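Local structure of phage-related protein (Bordetella bronchiseptica RB50, 3BJQ) at residues R22-S27 with I118-H123; G31-P36 with E221-T226; Q129-P134 with D244-Y249; L180-K185 with I208-L213. The protein probably serves as the major capsid protein of a phage or prophage, with many copies assembling into the shell of the head. All blocks are in the same frame, centred on the assembly; numbering follows the deposited sequence.

In the fold
Contacts 1 and 3 lie at different places on the long helix 105-131, with centres about 20 Å apart. Contacts 2, 3 and 4 all reach the six-stranded mixed sheet. In it strand 179-183 of contact 4 runs between strand 221-230 of contact 2 and strand 245-248 of contact 3. Contacts 2 and 3 have centres about 10 Å apart and touch where Leu34 meets Trp246 and Ala131. Contact 4 covers the other face of the sheet, about 12 Å from contact 2 between centres. Contacts 1 and 2 join through His123 and Lys32. Tetraethylene glycol, probably from the crystallisation liquor, is hydrogen-bonded at Gln26 of contact 1 and at Lys32 of contact 2.

Contact 1: residues R22-S27 with I118-H123; sequences RGYRQS and IMALAH
Ala120 meets Tyr24 and Gln26 through its methyl group, and all the packing across this contact passes through that one carbon. Tyr24 CE2 lies 4.5 Å from Ala120 CB, and the methyl sits obliquely to the ring. Gln26 brings its aliphatic part, with CG 4.4 Å from Ala120 CB. Both approaches are loose, and little surface is buried. The Tyr24 side chain also touches Asn113, Leu116 and Arg117, so it meets more than one turn of the helix.

No hydrogen bond crosses between 22-27 and 118-123. The polar bonds instead shape the loop. The bend at chi2 (-80°) carries the Gln26 amide back to the phenol. Gln26 NE2 then donates to Tyr24 OH over 2.9 Å, almost straight at 175°, with the oxygen in the amide plane. This bond ties together the two side chains that touch Ala120. Gln26 NE2 also bonds to a tetraethylene glycol.

The helix is 105-131, the longest of the chain. It is consistent with the spine helix of HK97-type capsid proteins. The loop 22-27 follows helix 15-22 and passes across one side of the long helix.

Arg25 takes no part in the packing. Its guanidinium group folds back on the loop backbone. Its NH1 lies 3.0 Å from Arg22 O and 3.2 Å from Tyr24 O, donating to both. The second carbonyl is approached from above its plane. Gly23 O stands 3.5 Å over one face of the Arg25 guanidinium group. On another side of the helix, Ile118 packs on Ile71 of a second subunit.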
loop_
_atom_site.group_PDB
_atom_site.type_symbol
_atom_site.label_atom_id
_atom_site.label_comp_id
_atom_site.label_asym_id
_atom_site.label_seq_id
_atom_site.Cartn_x
_atom_site.Cartn_y
_atom_site.Cartn_z
ATOM N N ARG E 22 0.658 26.600 -4.431
ATOM C CA ARG E 22 -0.009 26.350 -5.722
ATOM C C ARG E 22 -1.513 26.187 -5.615
ATOM O O ARG E 22 -2.210 26.387 -6.587
ATOM C CB ARG E 22 0.542 25.104 -6.404
ATOM C CG ARG E 22 1.965 25.215 -6.788
ATOM C CD ARG E 22 2.355 24.045 -7.625
ATOM N NE ARG E 22 3.753 24.147 -8.030
ATOM C CZ ARG E 22 4.777 23.658 -7.344
ATOM N NH1 ARG E 22 4.573 23.013 -6.199
ATOM N NH2 ARG E 22 6.017 23.804 -7.809
ATOM N N GLY E 23 -1.989 25.814 -4.439
ATOM C CA GLY E 23 -3.421 25.706 -4.166
ATOM C C GLY E 23 -4.072 26.969 -3.634
ATOM O O GLY E 23 -5.285 26.971 -3.389
ATOM N N TYR E 24 -3.281 28.049 -3.471
ATOM C CA TYR E 24 -3.772 29.335 -2.961
ATOM C C TYR E 24 -4.757 29.956 -3.938
ATOM O O TYR E 24 -4.439 30.093 -5.107
ATOM C CB TYR E 24 -2.605 30.309 -2.755
ATOM C CG TYR E 24 -2.969 31.674 -2.175
ATOM C CD1 TYR E 24 -2.951 31.887 -0.807
ATOM C CD2 TYR E 24 -3.275 32.754 -2.993
ATOM C CE1 TYR E 24 -3.278 33.121 -0.266
ATOM C CE2 TYR E 24 -3.613 34.004 -2.455
ATOM C CZ TYR E 24 -3.622 34.165 -1.087
ATOM O OH TYR E 24 -3.923 35.370 -0.522
ATOM N N ARG E 25 -5.939 30.312 -3.441
ATOM C CA ARG E 25 -7.011 30.900 -4.233
ATOM C C ARG E 25 -7.510 32.193 -3.598
ATOM O O ARG E 25 -7.517 32.343 -2.389
ATOM C CB ARG E 25 -8.200 29.931 -4.331
ATOM C CG ARG E 25 -7.858 28.558 -4.894
ATOM C CD ARG E 25 -7.564 28.642 -6.383
ATOM N NE ARG E 25 -7.275 27.319 -6.940
ATOM C CZ ARG E 25 -6.063 26.821 -7.176
ATOM N NH1 ARG E 25 -4.953 27.518 -6.935
ATOM N NH2 ARG E 25 -5.962 25.597 -7.677
ATOM N N GLN E 26 -7.894 33.140 -4.444
ATOM C CA GLN E 26 -8.525 34.382 -4.030
ATOM C C GLN E 26 -9.726 34.522 -4.957
ATOM O O GLN E 26 -9.624 35.071 -6.041
ATOM C CB GLN E 26 -7.553 35.553 -4.201
ATOM C CG GLN E 26 -6.613 35.780 -3.044
ATOM C CD GLN E 26 -7.242 36.519 -1.883
ATOM O OE1 GLN E 26 -8.354 37.015 -1.975
ATOM N NE2 GLN E 26 -6.520 36.611 -0.788
ATOM N N SER E 27 -10.860 33.992 -4.521
ATOM C CA SER E 27 -12.043 33.892 -5.360
ATOM C C SER E 27 -12.663 35.228 -5.809
ATOM O O SER E 27 -13.331 35.268 -6.835
ATOM C CB SER E 27 -13.101 33.055 -4.641
ATOM O OG SER E 27 -13.543 33.757 -3.485
ATOM N N ILE E 118 -0.300 39.642 -1.224
ATOM C CA ILE E 118 0.355 40.809 -1.765
ATOM C C ILE E 118 0.605 40.653 -3.259
ATOM O O ILE E 118 0.359 41.568 -4.041
ATOM C CB ILE E 118 1.719 41.034 -1.079
ATOM C CG1 ILE E 118 1.532 41.494 0.362
ATOM C CG2 ILE E 118 2.530 42.062 -1.829
ATOM C CD1 ILE E 118 1.851 42.971 0.580
HETATM N N MSE E 119 1.113 39.491 -3.655
HETATM C CA MSE E 119 1.365 39.216 -5.068
HETATM C C MSE E 119 0.076 39.125 -5.870
HETATM O O MSE E 119 0.031 39.475 -7.053
HETATM C CB MSE E 119 2.164 37.916 -5.223
HETATM C CG MSE E 119 3.627 38.071 -4.824
HETATM SE SE MSE E 119 4.563 36.376 -4.614
HETATM C CE MSE E 119 6.318 37.102 -4.120
ATOM N N ALA E 120 -0.963 38.616 -5.234
ATOM C CA ALA E 120 -2.267 38.471 -5.876
ATOM C C ALA E 120 -2.918 39.806 -6.191
ATOM O O ALA E 120 -3.534 40.000 -7.254
ATOM C CB ALA E 120 -3.154 37.637 -5.010
ATOM N N LEU E 121 -2.759 40.751 -5.277
ATOM C CA LEU E 121 -3.334 42.067 -5.441
ATOM C C LEU E 121 -2.548 42.854 -6.484
ATOM O O LEU E 121 -3.130 43.598 -7.257
ATOM C CB LEU E 121 -3.380 42.784 -4.072
ATOM C CG LEU E 121 -4.436 43.862 -3.816
ATOM C CD1 LEU E 121 -5.829 43.419 -4.280
ATOM C CD2 LEU E 121 -4.455 44.251 -2.326
ATOM N N ALA E 122 -1.225 42.706 -6.501
ATOM C CA ALA E 122 -0.391 43.363 -7.515
ATOM C C ALA E 122 -0.747 42.828 -8.905
ATOM O O ALA E 122 -0.841 43.583 -9.872
ATOM C CB ALA E 122 1.067 43.135 -7.233
ATOM N N HIS E 123 -0.960 41.520 -8.996
ATOM C CA HIS E 123 -1.391 40.890 -10.261
ATOM C C HIS E 123 -2.740 41.436 -10.733
ATOM O O HIS E 123 -2.934 41.721 -11.902
ATOM C CB HIS E 123 -1.457 39.378 -10.083
ATOM C CG HIS E 123 -1.936 38.658 -11.285
ATOM N ND1 HIS E 123 -3.251 38.252 -11.426
ATOM C CD2 HIS E 123 -1.305 38.302 -12.424
ATOM C CE1 HIS E 123 -3.400 37.655 -12.591
ATOM N NE2 HIS E 123 -2.238 37.665 -13.218
#

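Contact 2: residues G31-P36 with E221-T226; sequences GKKLFP and EIVVGT
Lys33 is bent at chi2 (-75°), and Glu221 is swung out with CG anti to its backbone N (chi1 -176°) and extended beyond. These torsions bring the ammonium and the carboxylate together. The contact sets the short helical turn 31-34 against strand 221-230 of the six-stranded mixed sheet. The strand belongs to the part of the chain related to phage major capsid protein E, and the packing is of an N-terminal turn on one face of its sheet.

Lys33 crosses the Glu221 side chain at about a right angle. The two form a salt bridge. The remaining oxygen, Glu221 OE1, has a long and weak ion pair with Arg179. Arg179 also makes a weak bond to Lys33 O, so it stands near both partners.

Beneath the charges the contact is apolar. The stem of Lys33 lies over Val223, with CG 4.0 Å and CB 4.1 Å from Val223 CG1. The other methyl of the valine, CG2, faces Leu34 CD1 at 4.4 Å. Leu34 is buried, and it also packs on Ala131 and Trp241. Val223 in turn touches Ile30 and Met181.

Lys33 NZ reaches Glu221 OE2 at 2.7 Å, on the syn side of the carboxylate and 20° out of its plane.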
loop_
_atom_site.group_PDB
_atom_site.type_symbol
_atom_site.label_atom_id
_atom_site.label_comp_id
_atom_site.label_asym_id
_atom_site.label_seq_id
_atom_site.Cartn_x
_atom_site.Cartn_y
_atom_site.Cartn_z
ATOM N N GLY E 31 -8.519 38.737 -12.100
ATOM C CA GLY E 31 -7.468 38.928 -13.109
ATOM C C GLY E 31 -7.107 37.684 -13.896
ATOM O O GLY E 31 -6.949 37.730 -15.117
ATOM N N LYS E 32 -7.025 36.561 -13.210
ATOM C CA LYS E 32 -6.716 35.270 -13.854
ATOM C C LYS E 32 -7.857 34.755 -14.724
ATOM O O LYS E 32 -7.678 33.818 -15.497
ATOM C CB LYS E 32 -6.327 34.238 -12.798
ATOM C CG LYS E 32 -5.128 34.655 -11.984
ATOM C CD LYS E 32 -4.808 33.718 -10.820
ATOM C CE LYS E 32 -3.375 33.957 -10.332
ATOM N NZ LYS E 32 -2.922 33.042 -9.224
ATOM N N LYS E 33 -9.026 35.385 -14.628
ATOM C CA LYS E 33 -10.160 35.014 -15.490
ATOM C C LYS E 33 -10.043 35.670 -16.862
ATOM O O LYS E 33 -10.693 35.237 -17.812
ATOM C CB LYS E 33 -11.478 35.417 -14.842
ATOM C CG LYS E 33 -11.847 34.612 -13.576
ATOM C CD LYS E 33 -12.327 33.236 -13.927
ATOM C CE LYS E 33 -12.580 32.419 -12.670
ATOM N NZ LYS E 33 -13.743 31.469 -12.820
ATOM N N LEU E 34 -9.254 36.736 -16.941
ATOM C CA LEU E 34 -8.943 37.420 -18.194
ATOM C C LEU E 34 -7.567 36.988 -18.705
ATOM O O LEU E 34 -7.357 36.909 -19.910
ATOM C CB LEU E 34 -8.936 38.944 -18.004
ATOM C CG LEU E 34 -10.279 39.662 -17.837
ATOM C CD1 LEU E 34 -10.890 39.366 -16.469
ATOM C CD2 LEU E 34 -10.086 41.151 -18.043
ATOM N N PHE E 35 -6.656 36.703 -17.772
ATOM C CA PHE E 35 -5.272 36.380 -18.080
ATOM C C PHE E 35 -4.857 35.103 -17.384
ATOM O O PHE E 35 -4.073 35.159 -16.410
ATOM C CB PHE E 35 -4.370 37.511 -17.576
ATOM C CG PHE E 35 -4.590 38.837 -18.245
ATOM C CD1 PHE E 35 -5.499 39.746 -17.739
ATOM C CD2 PHE E 35 -3.842 39.205 -19.344
ATOM C CE1 PHE E 35 -5.675 40.976 -18.335
ATOM C CE2 PHE E 35 -4.014 40.432 -19.952
ATOM C CZ PHE E 35 -4.936 41.324 -19.442
ATOM N N PRO E 36 -5.332 33.935 -17.876
ATOM C CA PRO E 36 -4.978 32.684 -17.222
ATOM C C PRO E 36 -3.482 32.417 -17.143
ATOM O O PRO E 36 -2.718 32.775 -18.040
ATOM C CB PRO E 36 -5.684 31.625 -18.085
ATOM C CG PRO E 36 -6.772 32.336 -18.677
ATOM C CD PRO E 36 -6.208 33.676 -19.020
ATOM N N GLU E 221 -19.653 33.200 -18.854
ATOM C CA GLU E 221 -19.289 33.548 -17.504
ATOM C C GLU E 221 -19.196 35.055 -17.347
ATOM O O GLU E 221 -18.623 35.735 -18.191
ATOM C CB GLU E 221 -17.954 32.894 -17.176
ATOM C CG GLU E 221 -17.490 33.109 -15.734
ATOM C CD GLU E 221 -16.379 32.160 -15.329
ATOM O OE1 GLU E 221 -15.805 31.493 -16.221
ATOM O OE2 GLU E 221 -16.077 32.096 -14.115
ATOM N N ILE E 222 -19.786 35.562 -16.269
ATOM C CA ILE E 222 -19.697 36.972 -15.907
ATOM C C ILE E 222 -18.864 37.029 -14.648
ATOM O O ILE E 222 -19.157 36.307 -13.692
ATOM C CB ILE E 222 -21.106 37.596 -15.642
ATOM C CG1 ILE E 222 -21.937 37.581 -16.918
ATOM C CG2 ILE E 222 -20.981 39.058 -15.059
ATOM C CD1 ILE E 222 -23.316 38.277 -16.808
ATOM N N VAL E 223 -17.814 37.845 -14.656
ATOM C CA VAL E 223 -16.971 38.051 -13.481
ATOM C C VAL E 223 -17.104 39.513 -13.058
ATOM O O VAL E 223 -17.259 40.392 -13.903
ATOM C CB VAL E 223 -15.510 37.595 -13.740
ATOM C CG1 VAL E 223 -15.486 36.106 -14.109
ATOM C CG2 VAL E 223 -14.831 38.425 -14.810
ATOM N N VAL E 224 -17.123 39.758 -11.745
ATOM C CA VAL E 224 -17.300 41.095 -11.215
ATOM C C VAL E 224 -16.000 41.638 -10.626
ATOM O O VAL E 224 -15.398 41.007 -9.759
ATOM C CB VAL E 224 -18.374 41.141 -10.122
ATOM C CG1 VAL E 224 -18.619 42.600 -9.700
ATOM C CG2 VAL E 224 -19.684 40.470 -10.628
ATOM N N GLY E 225 -15.610 42.831 -11.082
ATOM C CA GLY E 225 -14.401 43.500 -10.613
ATOM C C GLY E 225 -14.657 44.274 -9.360
ATOM O O GLY E 225 -15.020 45.437 -9.427
ATOM N N THR E 226 -14.417 43.629 -8.216
ATOM C CA THR E 226 -14.743 44.185 -6.900
ATOM C C THR E 226 -13.539 44.792 -6.143
ATOM O O THR E 226 -13.733 45.632 -5.268
ATOM C CB THR E 226 -15.413 43.128 -6.013
ATOM O OG1 THR E 226 -14.579 41.973 -5.941
ATOM C CG2 THR E 226 -16.802 42.705 -6.581
#

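Contact 3: residues Q129-P134 with D244-Y249; sequences QIALDP and DVWLGY
Ala131 and Leu132, at the end of helix 105-131, pack on Asp244 and Trp246 at the start of strand 245-248. The apolar part centres on the indole. Ala131 CB lies over one face of the Trp246 ring, 4.4 Å from CD1 and 4.3 Å from NE1. Trp246 has CG anti to its backbone N (chi1 173°), and its CD1 comes 3.8 Å from Ala131 O. Leu132 CD2 reaches Trp246 CB at 4.3 Å. Within the strand, Gly248 N stands 3.5 Å over a face of the same ring, toward its rim. Phe263 meets the indole edge-to-face.

Leu132 also lies obliquely across the Asp244 side chain. Its CB comes 3.7 Å from Asp244 OD2, and its CD1 is at a similar distance. This is packing of carbon on a carboxylate oxygen.

No direct hydrogen bond joins 129-134 and 244-249. A water lies within hydrogen-bonding distance of both, 2.6 Å from Leu132 O and 2.6 Å from Asp244 OD2, and can bridge them. The carbonyl belongs to the first residue past the helix. Beside the indole, Tyr137 OH bonds to Ala131 O and weakly to Trp246 NE1.

Strand 245-248 lies between strands 179-183 and 305-309, so the contact seats the end of the long helix on the middle of the mixed sheet. The water can link the helix end to the sheet. Asp244 OD1 is held by Asp310 N and OD2 has the water beside it, which would ease the burial of a carboxylate against Leu132.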
loop_
_atom_site.group_PDB
_atom_site.type_symbol
_atom_site.label_atom_id
_atom_site.label_comp_id
_atom_site.label_asym_id
_atom_site.label_seq_id
_atom_site.Cartn_x
_atom_site.Cartn_y
_atom_site.Cartn_z
ATOM N N GLN E 129 -4.751 47.113 -15.479
ATOM C CA GLN E 129 -3.965 48.154 -16.140
ATOM C C GLN E 129 -3.816 47.880 -17.639
ATOM O O GLN E 129 -3.775 48.824 -18.437
ATOM C CB GLN E 129 -2.609 48.266 -15.422
ATOM C CG GLN E 129 -1.783 49.507 -15.696
ATOM C CD GLN E 129 -2.409 50.786 -15.156
ATOM O OE1 GLN E 129 -3.378 50.750 -14.389
ATOM N NE2 GLN E 129 -1.850 51.928 -15.550
ATOM N N ILE E 130 -3.799 46.595 -18.016
ATOM C CA ILE E 130 -3.690 46.178 -19.402
ATOM C C ILE E 130 -5.048 46.090 -20.075
ATOM O O ILE E 130 -5.254 46.713 -21.110
ATOM C CB ILE E 130 -2.997 44.803 -19.533
ATOM C CG1 ILE E 130 -1.531 44.892 -19.112
ATOM C CG2 ILE E 130 -3.056 44.323 -20.960
ATOM C CD1 ILE E 130 -0.913 43.551 -18.984
ATOM N N ALA E 131 -5.958 45.306 -19.509
ATOM C CA ALA E 131 -7.267 45.079 -20.147
ATOM C C ALA E 131 -8.092 46.338 -20.336
ATOM O O ALA E 131 -8.798 46.454 -21.334
ATOM C CB ALA E 131 -8.054 44.060 -19.390
ATOM N N LEU E 132 -7.990 47.285 -19.404
ATOM C CA LEU E 132 -8.821 48.503 -19.439
ATOM C C LEU E 132 -8.105 49.714 -20.045
ATOM O O LEU E 132 -8.541 50.860 -19.895
ATOM C CB LEU E 132 -9.312 48.842 -18.035
ATOM C CG LEU E 132 -10.007 47.686 -17.307
ATOM C CD1 LEU E 132 -10.562 48.188 -15.962
ATOM C CD2 LEU E 132 -11.116 47.069 -18.132
ATOM N N ASP E 133 -7.021 49.448 -20.754
ATOM C CA ASP E 133 -6.252 50.479 -21.421
ATOM C C ASP E 133 -6.776 50.635 -22.843
ATOM O O ASP E 133 -6.595 49.722 -23.662
ATOM C CB ASP E 133 -4.795 50.062 -21.437
ATOM C CG ASP E 133 -3.894 51.084 -22.071
ATOM O OD1 ASP E 133 -4.386 52.130 -22.529
ATOM O OD2 ASP E 133 -2.679 50.805 -22.140
ATOM N N PRO E 134 -7.453 51.779 -23.137
ATOM C CA PRO E 134 -8.069 51.950 -24.449
ATOM C C PRO E 134 -7.058 52.033 -25.591
ATOM O O PRO E 134 -7.405 51.783 -26.743
ATOM C CB PRO E 134 -8.840 53.260 -24.297
ATOM C CG PRO E 134 -8.169 53.984 -23.212
ATOM C CD PRO E 134 -7.682 52.951 -22.271
ATOM N N ASP E 244 -15.648 50.462 -15.597
ATOM C CA ASP E 244 -15.697 49.882 -16.929
ATOM C C ASP E 244 -16.396 48.538 -17.054
ATOM O O ASP E 244 -16.739 47.888 -16.073
ATOM C CB ASP E 244 -14.278 49.748 -17.473
ATOM C CG ASP E 244 -13.551 51.076 -17.567
ATOM O OD1 ASP E 244 -14.199 52.154 -17.572
ATOM O OD2 ASP E 244 -12.314 51.034 -17.677
ATOM N N VAL E 245 -16.638 48.168 -18.312
ATOM C CA VAL E 245 -17.137 46.847 -18.677
ATOM C C VAL E 245 -16.209 46.327 -19.753
ATOM O O VAL E 245 -15.712 47.112 -20.551
ATOM C CB VAL E 245 -18.578 46.922 -19.164
ATOM C CG1 VAL E 245 -19.047 45.573 -19.721
ATOM C CG2 VAL E 245 -19.453 47.403 -17.998
ATOM N N TRP E 246 -15.928 45.030 -19.740
ATOM C CA TRP E 246 -15.025 44.431 -20.718
ATOM C C TRP E 246 -15.604 43.078 -21.142
ATOM O O TRP E 246 -16.238 42.415 -20.343
ATOM C CB TRP E 246 -13.647 44.273 -20.097
ATOM C CG TRP E 246 -12.646 43.516 -20.923
ATOM C CD1 TRP E 246 -11.701 44.047 -21.763
ATOM C CD2 TRP E 246 -12.461 42.087 -20.965
ATOM N NE1 TRP E 246 -10.962 43.044 -22.326
ATOM C CE2 TRP E 246 -11.401 41.834 -21.857
ATOM C CE3 TRP E 246 -13.095 41.001 -20.339
ATOM C CZ2 TRP E 246 -10.958 40.538 -22.148
ATOM C CZ3 TRP E 246 -12.662 39.713 -20.627
ATOM C CH2 TRP E 246 -11.588 39.495 -21.524
ATOM N N LEU E 247 -15.385 42.696 -22.394
ATOM C CA LEU E 247 -15.788 41.389 -22.910
ATOM C C LEU E 247 -14.630 40.749 -23.628
ATOM O O LEU E 247 -13.897 41.429 -24.309
ATOM C CB LEU E 247 -16.863 41.514 -23.967
ATOM C CG LEU E 247 -18.339 41.509 -23.601
ATOM C CD1 LEU E 247 -18.818 42.918 -23.193
ATOM C CD2 LEU E 247 -19.059 41.012 -24.844
ATOM N N GLY E 248 -14.517 39.430 -23.567
ATOM C CA GLY E 248 -13.446 38.774 -24.290
ATOM C C GLY E 248 -13.657 37.303 -24.476
ATOM O O GLY E 248 -14.501 36.692 -23.817
ATOM N N TYR E 249 -12.928 36.762 -25.443
ATOM C CA TYR E 249 -12.763 35.325 -25.578
ATOM C C TYR E 249 -11.473 34.995 -24.834
ATOM O O TYR E 249 -10.395 35.452 -25.213
ATOM C CB TYR E 249 -12.668 34.844 -27.033
ATOM C CG TYR E 249 -12.275 33.397 -27.066
ATOM C CD1 TYR E 249 -13.195 32.415 -26.782
ATOM C CD2 TYR E 249 -10.958 33.010 -27.306
ATOM C CE1 TYR E 249 -12.829 31.072 -26.760
ATOM C CE2 TYR E 249 -10.582 31.671 -27.280
ATOM C CZ TYR E 249 -11.526 30.702 -27.023
ATOM O OH TYR E 249 -11.174 29.361 -27.008
HETATM O O HOH W 1 -10.594 52.348 -19.156
#

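Contact 4: residues L180-K185 with I208-L213; sequences LMLSRK and ITIDML
Leu182 sends one methyl, CD1, from strand 179-183 to Ile210 and Leu213 of the helix that follows Thr209. Leu182 also packs on Trp151.

Thr209 is the N-cap of helix 210-217. Its OG1 accepts a weak bond from Met212 N at 3.4 Å. Its carbonyl oxygen takes the first regular helical bond, with Leu213 N 3.0 Å from Thr209 O. These bonds mark the start of the helix.

Ile210 follows at once. Its side chain does not leave the backbone straight toward the strand, but its end comes nearer. Chi1 (-68°) puts CG1 anti to the carbonyl carbon, and the bend at chi2 (-52°) brings CD1 to the strand. Ile210 CD1 comes 4.0 Å from Leu182 CD1, as the two side chains slide past each other in opposite directions. Met212, a selenomethionine, packs on Glu206 of a third subunit.

Leu213, one turn after Ile210, does point at the strand. Its CD1 is 3.7 Å from Leu182 CD1, and the two leucines lie askew. Ile222 of the next strand touches Leu182, Ile210 and Leu213, so the four form one apolar patch.

The connection between the parallel neighbouring strands 179-183 and 221-230 holds three helices. The last of them, 210-217, packs on the sheet, a beta-alpha-beta type of crossover.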
loop_
_atom_site.group_PDB
_atom_site.type_symbol
_atom_site.label_atom_id
_atom_site.label_comp_id
_atom_site.label_asym_id
_atom_site.label_seq_id
_atom_site.Cartn_x
_atom_site.Cartn_y
_atom_site.Cartn_z
ATOM N N LEU E 180 -17.395 38.025 -19.533
ATOM C CA LEU E 180 -17.837 39.422 -19.417
ATOM C C LEU E 180 -17.425 39.897 -18.035
ATOM O O LEU E 180 -17.784 39.270 -17.051
ATOM C CB LEU E 180 -19.352 39.557 -19.660
ATOM C CG LEU E 180 -19.925 40.973 -19.908
ATOM C CD1 LEU E 180 -21.135 40.912 -20.828
ATOM C CD2 LEU E 180 -20.294 41.615 -18.617
HETATM N N MSE E 181 -16.618 40.965 -17.984
HETATM C CA MSE E 181 -16.209 41.600 -16.752
HETATM C C MSE E 181 -17.075 42.847 -16.507
HETATM O O MSE E 181 -17.019 43.804 -17.268
HETATM C CB MSE E 181 -14.732 42.034 -16.846
HETATM C CG MSE E 181 -14.063 42.400 -15.540
HETATM SE SE MSE E 181 -14.587 44.048 -14.680
HETATM C CE MSE E 181 -14.161 45.293 -16.060
ATOM N N LEU E 182 -17.881 42.818 -15.456
ATOM C CA LEU E 182 -18.625 43.993 -14.996
ATOM C C LEU E 182 -17.911 44.546 -13.774
ATOM O O LEU E 182 -17.773 43.828 -12.771
ATOM C CB LEU E 182 -20.027 43.602 -14.543
ATOM C CG LEU E 182 -20.979 42.963 -15.547
ATOM C CD1 LEU E 182 -22.278 42.624 -14.874
ATOM C CD2 LEU E 182 -21.210 43.927 -16.697
ATOM N N SER E 183 -17.503 45.807 -13.814
ATOM C CA SER E 183 -16.988 46.430 -12.612
ATOM C C SER E 183 -18.132 46.567 -11.615
ATOM O O SER E 183 -19.288 46.605 -11.987
ATOM C CB SER E 183 -16.442 47.807 -12.899
ATOM O OG SER E 183 -17.468 48.677 -13.383
ATOM N N ARG E 184 -17.786 46.664 -10.346
ATOM C CA ARG E 184 -18.732 46.844 -9.258
ATOM C C ARG E 184 -19.759 47.933 -9.594
ATOM O O ARG E 184 -20.967 47.729 -9.450
ATOM C CB ARG E 184 -17.911 47.226 -8.021
ATOM C CG ARG E 184 -18.639 47.325 -6.720
ATOM C CD ARG E 184 -17.611 47.558 -5.599
ATOM N NE ARG E 184 -17.090 48.915 -5.614
ATOM C CZ ARG E 184 -17.427 49.870 -4.749
ATOM N NH1 ARG E 184 -18.276 49.632 -3.758
ATOM N NH2 ARG E 184 -16.893 51.079 -4.861
ATOM N N LYS E 185 -19.256 49.079 -10.053
ATOM C CA LYS E 185 -20.095 50.200 -10.453
ATOM C C LYS E 185 -21.023 49.894 -11.631
ATOM O O LYS E 185 -22.179 50.284 -11.617
ATOM C CB LYS E 185 -19.233 51.396 -10.815
ATOM C CG LYS E 185 -18.678 52.114 -9.615
ATOM C CD LYS E 185 -17.653 53.171 -10.048
ATOM C CE LYS E 185 -17.328 54.142 -8.913
ATOM N NZ LYS E 185 -17.178 53.464 -7.600
ATOM N N ILE E 208 -31.856 42.931 -10.882
ATOM C CA ILE E 208 -31.074 42.122 -11.809
ATOM C C ILE E 208 -29.855 41.466 -11.154
ATOM O O ILE E 208 -29.073 42.119 -10.453
ATOM C CB ILE E 208 -30.542 42.976 -13.003
ATOM C CG1 ILE E 208 -31.679 43.741 -13.713
ATOM C CG2 ILE E 208 -29.775 42.105 -13.980
ATOM C CD1 ILE E 208 -32.766 42.899 -14.315
ATOM N N THR E 209 -29.670 40.183 -11.452
ATOM C CA THR E 209 -28.574 39.396 -10.939
ATOM C C THR E 209 -27.670 38.881 -12.063
ATOM O O THR E 209 -28.118 38.788 -13.206
ATOM C CB THR E 209 -29.111 38.175 -10.196
ATOM O OG1 THR E 209 -29.795 37.324 -11.132
ATOM C CG2 THR E 209 -30.049 38.591 -9.034
ATOM N N ILE E 210 -26.440 38.478 -11.707
ATOM C CA ILE E 210 -25.441 37.940 -12.638
ATOM C C ILE E 210 -26.016 36.801 -13.457
ATOM O O ILE E 210 -25.868 36.768 -14.668
ATOM C CB ILE E 210 -24.187 37.449 -11.875
ATOM C CG1 ILE E 210 -23.467 38.640 -11.266
ATOM C CG2 ILE E 210 -23.227 36.721 -12.775
ATOM C CD1 ILE E 210 -23.182 39.733 -12.280
ATOM N N ASP E 211 -26.667 35.857 -12.796
ATOM C CA ASP E 211 -27.234 34.710 -13.503
ATOM C C ASP E 211 -28.265 35.124 -14.553
ATOM O O ASP E 211 -28.334 34.546 -15.642
ATOM C CB ASP E 211 -27.843 33.720 -12.520
ATOM C CG ASP E 211 -26.814 32.749 -11.964
ATOM O OD1 ASP E 211 -25.616 33.111 -11.825
ATOM O OD2 ASP E 211 -27.216 31.609 -11.668
HETATM N N MSE E 212 -29.067 36.136 -14.223
HETATM C CA MSE E 212 -30.044 36.687 -15.183
HETATM C C MSE E 212 -29.330 37.311 -16.368
HETATM O O MSE E 212 -29.745 37.105 -17.501
HETATM C CB MSE E 212 -30.970 37.749 -14.584
HETATM C CG MSE E 212 -31.965 37.234 -13.552
HETATM SE SE MSE E 212 -33.097 38.674 -12.880
HETATM C CE MSE E 212 -33.206 38.040 -11.126
ATOM N N LEU E 213 -28.267 38.072 -16.093
ATOM C CA LEU E 213 -27.488 38.715 -17.143
ATOM C C LEU E 213 -26.785 37.706 -18.048
ATOM O O LEU E 213 -26.653 37.948 -19.240
ATOM C CB LEU E 213 -26.455 39.686 -16.568
ATOM C CG LEU E 213 -27.016 40.964 -15.935
ATOM C CD1 LEU E 213 -25.882 41.831 -15.461
ATOM C CD2 LEU E 213 -27.890 41.690 -16.934
#